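Local coordinates for protein pumilio homolog 23 (Arabidopsis thaliana, PDB 5WZJ) that binds RNA sequence-specifically through pumilio repeats, recognising a sequence of 18S rRNA, and probably regulates translation and mRNA stability, at residues D353-G358 with Y407-R412; S313-S318 with A348-D353. One frame throughout, in Å; residues are numbered along the deposited sequence.

Contact 1 (D353-G358 with Y407-R412); sequences DLLEQG and YYFGCR. With nucleotides of chain B.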
loop_
_atom_site.group_PDB
_atom_site.type_symbol
_atom_site.label_atom_id
_atom_site.label_comp_id
_atom_site.label_asym_id
_atom_site.label_seq_id
_atom_site.Cartn_x
_atom_site.Cartn_y
_atom_site.Cartn_z
ATOM N N ASP A 353 3.024 9.410 24.970
ATOM C CA ASP A 353 4.281 8.707 24.726
ATOM C C ASP A 353 4.411 8.312 23.262
ATOM O O ASP A 353 5.438 8.563 22.623
ATOM C CB ASP A 353 4.361 7.457 25.599
ATOM C CG ASP A 353 4.072 7.740 27.057
ATOM O OD1 ASP A 353 2.889 7.928 27.415
ATOM O OD2 ASP A 353 5.031 7.753 27.843
ATOM N N LEU A 354 3.364 7.690 22.718
ATOM C CA LEU A 354 3.427 7.208 21.343
ATOM C C LEU A 354 3.667 8.355 20.369
ATOM O O LEU A 354 4.501 8.243 19.464
ATOM C CB LEU A 354 2.144 6.450 21.000
ATOM C CG LEU A 354 1.943 5.110 21.724
ATOM C CD1 LEU A 354 0.555 4.539 21.453
ATOM C CD2 LEU A 354 3.005 4.108 21.306
ATOM N N LEU A 355 2.969 9.481 20.556
ATOM C CA LEU A 355 3.181 10.624 19.669
ATOM C C LEU A 355 4.576 11.216 19.847
ATOM O O LEU A 355 5.229 11.579 18.861
ATOM C CB LEU A 355 2.113 11.686 19.911
ATOM C CG LEU A 355 0.678 11.289 19.570
ATOM C CD1 LEU A 355 -0.273 12.371 20.045
ATOM C CD2 LEU A 355 0.514 11.058 18.068
ATOM N N GLU A 356 5.052 11.307 21.095
ATOM C CA GLU A 356 6.391 11.830 21.357
ATOM C C GLU A 356 7.464 10.986 20.674
ATOM O O GLU A 356 8.447 11.526 20.151
ATOM C CB GLU A 356 6.656 11.883 22.865
ATOM C CG GLU A 356 5.918 12.989 23.598
ATOM C CD GLU A 356 6.033 12.867 25.114
ATOM O OE1 GLU A 356 6.559 11.846 25.604
ATOM O OE2 GLU A 356 5.587 13.790 25.819
ATOM N N GLN A 357 7.296 9.663 20.669
ATOM C CA GLN A 357 8.323 8.759 20.166
ATOM C C GLN A 357 8.159 8.409 18.684
ATOM O O GLN A 357 8.799 7.465 18.211
ATOM C CB GLN A 357 8.344 7.488 21.010
ATOM C CG GLN A 357 8.577 7.763 22.494
ATOM C CD GLN A 357 8.561 6.505 23.315
ATOM O OE1 GLN A 357 8.925 5.431 22.834
ATOM N NE2 GLN A 357 8.128 6.620 24.556
ATOM N N GLY A 358 7.331 9.144 17.946
ATOM C CA GLY A 358 7.225 8.935 16.512
ATOM C C GLY A 358 6.445 7.696 16.116
ATOM O O GLY A 358 6.777 7.050 15.112
ATOM N N TYR A 407 6.649 18.971 14.180
ATOM C CA TYR A 407 7.182 20.258 14.629
ATOM C C TYR A 407 6.757 20.566 16.058
ATOM O O TYR A 407 7.558 21.070 16.855
ATOM C CB TYR A 407 6.737 21.388 13.696
ATOM C CG TYR A 407 7.379 21.346 12.331
ATOM C CD1 TYR A 407 6.783 20.649 11.283
ATOM C CD2 TYR A 407 8.576 22.008 12.080
ATOM C CE1 TYR A 407 7.364 20.604 10.030
ATOM C CE2 TYR A 407 9.170 21.967 10.825
ATOM C CZ TYR A 407 8.562 21.263 9.806
ATOM O OH TYR A 407 9.140 21.212 8.553
ATOM N N TYR A 408 5.502 20.286 16.405
ATOM C CA TYR A 408 5.057 20.588 17.760
ATOM C C TYR A 408 5.757 19.699 18.785
ATOM O O TYR A 408 6.205 20.181 19.828
ATOM C CB TYR A 408 3.536 20.449 17.886
ATOM C CG TYR A 408 3.110 20.467 19.325
ATOM C CD1 TYR A 408 3.135 21.646 20.058
ATOM C CD2 TYR A 408 2.736 19.294 19.975
ATOM C CE1 TYR A 408 2.774 21.666 21.399
ATOM C CE2 TYR A 408 2.373 19.300 21.316
ATOM C CZ TYR A 408 2.392 20.488 22.022
ATOM O OH TYR A 408 2.035 20.490 23.356
ATOM N N PHE A 409 5.844 18.393 18.528
ATOM C CA PHE A 409 6.468 17.544 19.534
ATOM C C PHE A 409 7.985 17.670 19.531
ATOM O O PHE A 409 8.622 17.342 20.535
ATOM C CB PHE A 409 6.041 16.085 19.357
ATOM C CG PHE A 409 4.712 15.773 19.995
ATOM C CD1 PHE A 409 4.634 15.475 21.347
ATOM C CD2 PHE A 409 3.538 15.797 19.251
ATOM C CE1 PHE A 409 3.412 15.203 21.946
ATOM C CE2 PHE A 409 2.315 15.517 19.845
ATOM C CZ PHE A 409 2.253 15.229 21.197
ATOM N N GLY A 410 8.573 18.171 18.454
ATOM C CA GLY A 410 10.000 18.383 18.436
ATOM C C GLY A 410 10.476 19.766 18.827
ATOM O O GLY A 410 11.684 20.018 18.775
ATOM N N CYS A 411 9.586 20.674 19.222
ATOM C CA CYS A 411 10.010 22.059 19.371
ATOM C C CYS A 411 10.674 22.291 20.725
ATOM O O CYS A 411 10.545 21.493 21.660
ATOM C CB CYS A 411 8.831 23.016 19.209
ATOM S SG CYS A 411 7.747 23.092 20.642
ATOM N N ARG A 412 11.383 23.422 20.818
ATOM C CA ARG A 412 12.112 23.766 22.037
ATOM C C ARG A 412 11.162 23.994 23.206
ATOM O O ARG A 412 11.338 23.417 24.285
ATOM C CB ARG A 412 12.976 25.008 21.799
ATOM P P U B 6 7.133 9.073 9.127
ATOM O OP1 U B 6 6.846 9.871 10.345
ATOM O OP2 U B 6 7.366 9.751 7.839
ATOM O "O5'" U B 6 8.386 8.128 9.389
ATOM C "C5'" U B 6 9.469 8.512 10.223
ATOM C "C4'" U B 6 10.063 7.305 10.905
ATOM O "O4'" U B 6 9.164 6.881 11.965
ATOM C "C3'" U B 6 10.256 6.087 9.993
ATOM O "O3'" U B 6 11.436 5.372 10.365
ATOM C "C2'" U B 6 9.017 5.239 10.285
ATOM O "O2'" U B 6 9.187 3.857 10.049
ATOM C "C1'" U B 6 8.786 5.528 11.767
ATOM N N1 U B 6 7.390 5.377 12.219
ATOM C C2 U B 6 7.090 4.314 13.057
ATOM O O2 U B 6 7.928 3.494 13.412
ATOM N N3 U B 6 5.776 4.239 13.458
ATOM C C4 U B 6 4.755 5.112 13.129
ATOM O O4 U B 6 3.617 4.925 13.575
ATOM C C5 U B 6 5.148 6.188 12.266
ATOM C C6 U B 6 6.418 6.281 11.844
#
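Glu356 OE2 is held in a salt bridge by Lys352 NZ, one helical turn earlier, while Glu356 CG rests 3.6 Å from Phe409 CD1 across the contact. The glutamate chain crosses the ring at about a right angle and is extended beyond CG (chi2 171°), which takes the carboxylate away from the ring. Leu355 supplies a CH-pi contact over the ring face, its CB 4.1 Å from the Phe409 centroid and 26° off the normal; its CD1 adds a touch of 4.0 Å to Phe409 CZ. Chi1 of -83° sets Phe409 CG beside its own backbone N and sends the ring toward the C-terminal end of helix 351-356. Tyr408 CD2 lies 3.6 Å above the plane of the Phe409 ring, offset toward the rim of the opposite face. With an alanine in place of Phe409, a gap would probably open beside Leu355 CB and Glu356 CG would lose the ring it lies against. Just beyond, Gly358, with positive phi, is the C-prime residue of a Schellman motif ending the helix, and its carbonyl O comes 3.4 Å from C6 of U6 of chain B, the bound RNA. Through Phe409, helix 405-410 packs against the C-terminal turn of helix 351-356, whose Leu355 also packs on Leu384, Ala387 and Val388 of helix 377-388.

Contact 2 (S313-S318 with A348-D353); sequences SLFELS and APRFKD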
loop_
_atom_site.group_PDB
_atom_site.type_symbol
_atom_site.label_atom_id
_atom_site.label_comp_id
_atom_site.label_asym_id
_atom_site.label_seq_id
_atom_site.Cartn_x
_atom_site.Cartn_y
_atom_site.Cartn_z
ATOM N N SER A 313 1.319 -7.031 26.041
ATOM C CA SER A 313 2.576 -6.502 25.526
ATOM C C SER A 313 2.372 -5.356 24.539
ATOM O O SER A 313 3.323 -4.965 23.852
ATOM C CB SER A 313 3.393 -7.618 24.864
ATOM O OG SER A 313 3.695 -8.661 25.785
ATOM N N LEU A 314 1.164 -4.803 24.454
ATOM C CA LEU A 314 0.843 -3.913 23.340
ATOM C C LEU A 314 1.706 -2.655 23.351
ATOM O O LEU A 314 2.194 -2.218 22.301
ATOM C CB LEU A 314 -0.642 -3.543 23.378
ATOM C CG LEU A 314 -1.636 -4.688 23.143
ATOM C CD1 LEU A 314 -3.066 -4.146 23.070
ATOM C CD2 LEU A 314 -1.274 -5.463 21.856
ATOM N N PHE A 315 1.907 -2.053 24.525
ATOM C CA PHE A 315 2.651 -0.798 24.547
ATOM C C PHE A 315 4.130 -1.037 24.293
ATOM O O PHE A 315 4.759 -0.287 23.536
ATOM C CB PHE A 315 2.447 -0.048 25.869
ATOM C CG PHE A 315 3.249 1.224 25.951
ATOM C CD1 PHE A 315 2.953 2.290 25.125
ATOM C CD2 PHE A 315 4.334 1.325 26.805
ATOM C CE1 PHE A 315 3.703 3.450 25.159
ATOM C CE2 PHE A 315 5.089 2.490 26.852
ATOM C CZ PHE A 315 4.764 3.557 26.031
ATOM N N GLU A 316 4.702 -2.084 24.900
ATOM C CA GLU A 316 6.110 -2.392 24.653
ATOM C C GLU A 316 6.376 -2.598 23.167
ATOM O O GLU A 316 7.381 -2.109 22.633
ATOM C CB GLU A 316 6.544 -3.633 25.435
ATOM C CG GLU A 316 8.012 -3.985 25.197
ATOM C CD GLU A 316 8.420 -5.325 25.795
ATOM O OE1 GLU A 316 7.698 -5.839 26.680
ATOM O OE2 GLU A 316 9.466 -5.867 25.369
ATOM N N LEU A 317 5.480 -3.315 22.477
ATOM C CA LEU A 317 5.669 -3.543 21.047
ATOM C C LEU A 317 5.427 -2.268 20.239
ATOM O O LEU A 317 6.070 -2.055 19.199
ATOM C CB LEU A 317 4.755 -4.684 20.582
ATOM C CG LEU A 317 5.091 -6.058 21.187
ATOM C CD1 LEU A 317 4.019 -7.089 20.866
ATOM C CD2 LEU A 317 6.472 -6.568 20.740
ATOM N N SER A 318 4.553 -1.389 20.727
ATOM C CA SER A 318 4.255 -0.140 20.031
ATOM C C SER A 318 5.405 0.857 20.076
ATOM O O SER A 318 5.450 1.762 19.239
ATOM C CB SER A 318 3.002 0.503 20.616
ATOM O OG SER A 318 1.873 -0.317 20.401
ATOM N N ALA A 348 -4.251 3.645 25.267
ATOM C CA ALA A 348 -4.772 5.009 25.350
ATOM C C ALA A 348 -4.095 5.854 26.426
ATOM O O ALA A 348 -3.756 7.011 26.127
ATOM C CB ALA A 348 -6.291 4.988 25.557
ATOM N N PRO A 349 -3.838 5.359 27.657
ATOM C CA PRO A 349 -3.074 6.161 28.629
ATOM C C PRO A 349 -1.710 6.613 28.125
ATOM O O PRO A 349 -1.104 7.515 28.710
ATOM C CB PRO A 349 -2.903 5.208 29.820
ATOM C CG PRO A 349 -3.994 4.219 29.684
ATOM C CD PRO A 349 -4.255 4.061 28.227
ATOM N N ARG A 350 -1.206 5.987 27.057
ATOM C CA ARG A 350 0.134 6.267 26.550
ATOM C C ARG A 350 0.113 6.903 25.168
ATOM O O ARG A 350 1.118 6.839 24.451
ATOM C CB ARG A 350 0.963 4.984 26.517
ATOM C CG ARG A 350 0.893 4.167 27.786
ATOM C CD ARG A 350 1.618 4.862 28.921
ATOM N NE ARG A 350 2.936 4.284 29.167
ATOM C CZ ARG A 350 3.137 3.081 29.701
ATOM N NH1 ARG A 350 2.108 2.305 30.029
ATOM N NH2 ARG A 350 4.373 2.647 29.902
ATOM N N PHE A 351 -1.019 7.497 24.772
ATOM C CA PHE A 351 -1.082 8.211 23.500
ATOM C C PHE A 351 0.014 9.259 23.413
ATOM O O PHE A 351 0.634 9.440 22.359
ATOM C CB PHE A 351 -2.443 8.885 23.329
ATOM C CG PHE A 351 -3.468 8.056 22.607
ATOM C CD1 PHE A 351 -3.261 6.710 22.359
ATOM C CD2 PHE A 351 -4.643 8.644 22.158
ATOM C CE1 PHE A 351 -4.216 5.964 21.695
ATOM C CE2 PHE A 351 -5.601 7.903 21.493
ATOM C CZ PHE A 351 -5.389 6.559 21.263
ATOM N N LYS A 352 0.260 9.968 24.516
ATOM C CA LYS A 352 1.264 11.027 24.498
ATOM C C LYS A 352 2.646 10.451 24.223
ATOM O O LYS A 352 3.372 10.943 23.352
ATOM C CB LYS A 352 1.253 11.785 25.828
ATOM C CG LYS A 352 2.167 13.013 25.859
ATOM C CD LYS A 352 2.271 13.600 27.277
ATOM C CE LYS A 352 2.616 15.085 27.254
ATOM N NZ LYS A 352 3.694 15.409 26.276
ATOM N N ASP A 353 3.024 9.410 24.970
ATOM C CA ASP A 353 4.281 8.707 24.726
ATOM C C ASP A 353 4.411 8.312 23.262
ATOM O O ASP A 353 5.438 8.563 22.623
ATOM C CB ASP A 353 4.361 7.457 25.599
ATOM C CG ASP A 353 4.072 7.740 27.057
ATOM O OD1 ASP A 353 2.889 7.928 27.415
ATOM O OD2 ASP A 353 5.031 7.753 27.843
#
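Phe315 and Arg350 form a cation-pi pair between two short helices of the pumilio-repeat superhelix, the first lying in Pumilio repeat 6. Phe315 holds CG anti to its backbone N (chi1 177°), which carries the ring across to the N-terminal end of helix 351-356. Arg350, at the N-cap position there, is bent at both chi2 (-70°) and chi3 (-102°), and this double bend folds the chain over one face of the phenyl. Arg350 CB lies near the CD1/CE1 rim, 3.4 Å from Phe315 CE1; Arg350 CG passes over the face, 4.0 Å from the Phe315 centroid. The guanidinium covers the CD2/CE2 rim of the same face, with Arg350 CZ 3.9 Å from the Phe315 centroid and Arg350 NH2 3.1 Å from Phe315 CE2. Its plane is tilted 37° from the ring, so the stack is not parallel. Asp353 CB approaches the ring's edge near its plane, 3.9 Å from Phe315 CZ. The neighbouring Leu314 packs on Met343 and Leu347 of helix 337-347. One turn of the helix is also tied by a side chain: Leu314 O accepts Ser318 OG at 2.7 Å from above one face of its carbonyl plane and Ser318 N at 3.0 Å from the opposite face.

Overall arrangement
Along the chain both segments of contact 2 (313-318 with 348-353) come first, and contact 1 (353-358 with 407-412) starts at the residue where it ends, Asp353; their centres are about 14 Å apart. Helix 351-356 serves both: its N-terminal end faces helix 314-318, its C-terminal end faces helix 405-410. The contacts also touch directly, Leu354 CD2 packing 3.7 Å from Ser318 CB and 4.0 Å from Phe315 CE1. Three short helices, separated in the chain by longer ones, are thus linked along the curved array of pumilio repeats, with the contact centres about 25 to 26 Å from the centre of the chain, in a region that also meets the bound RNA through Gly358.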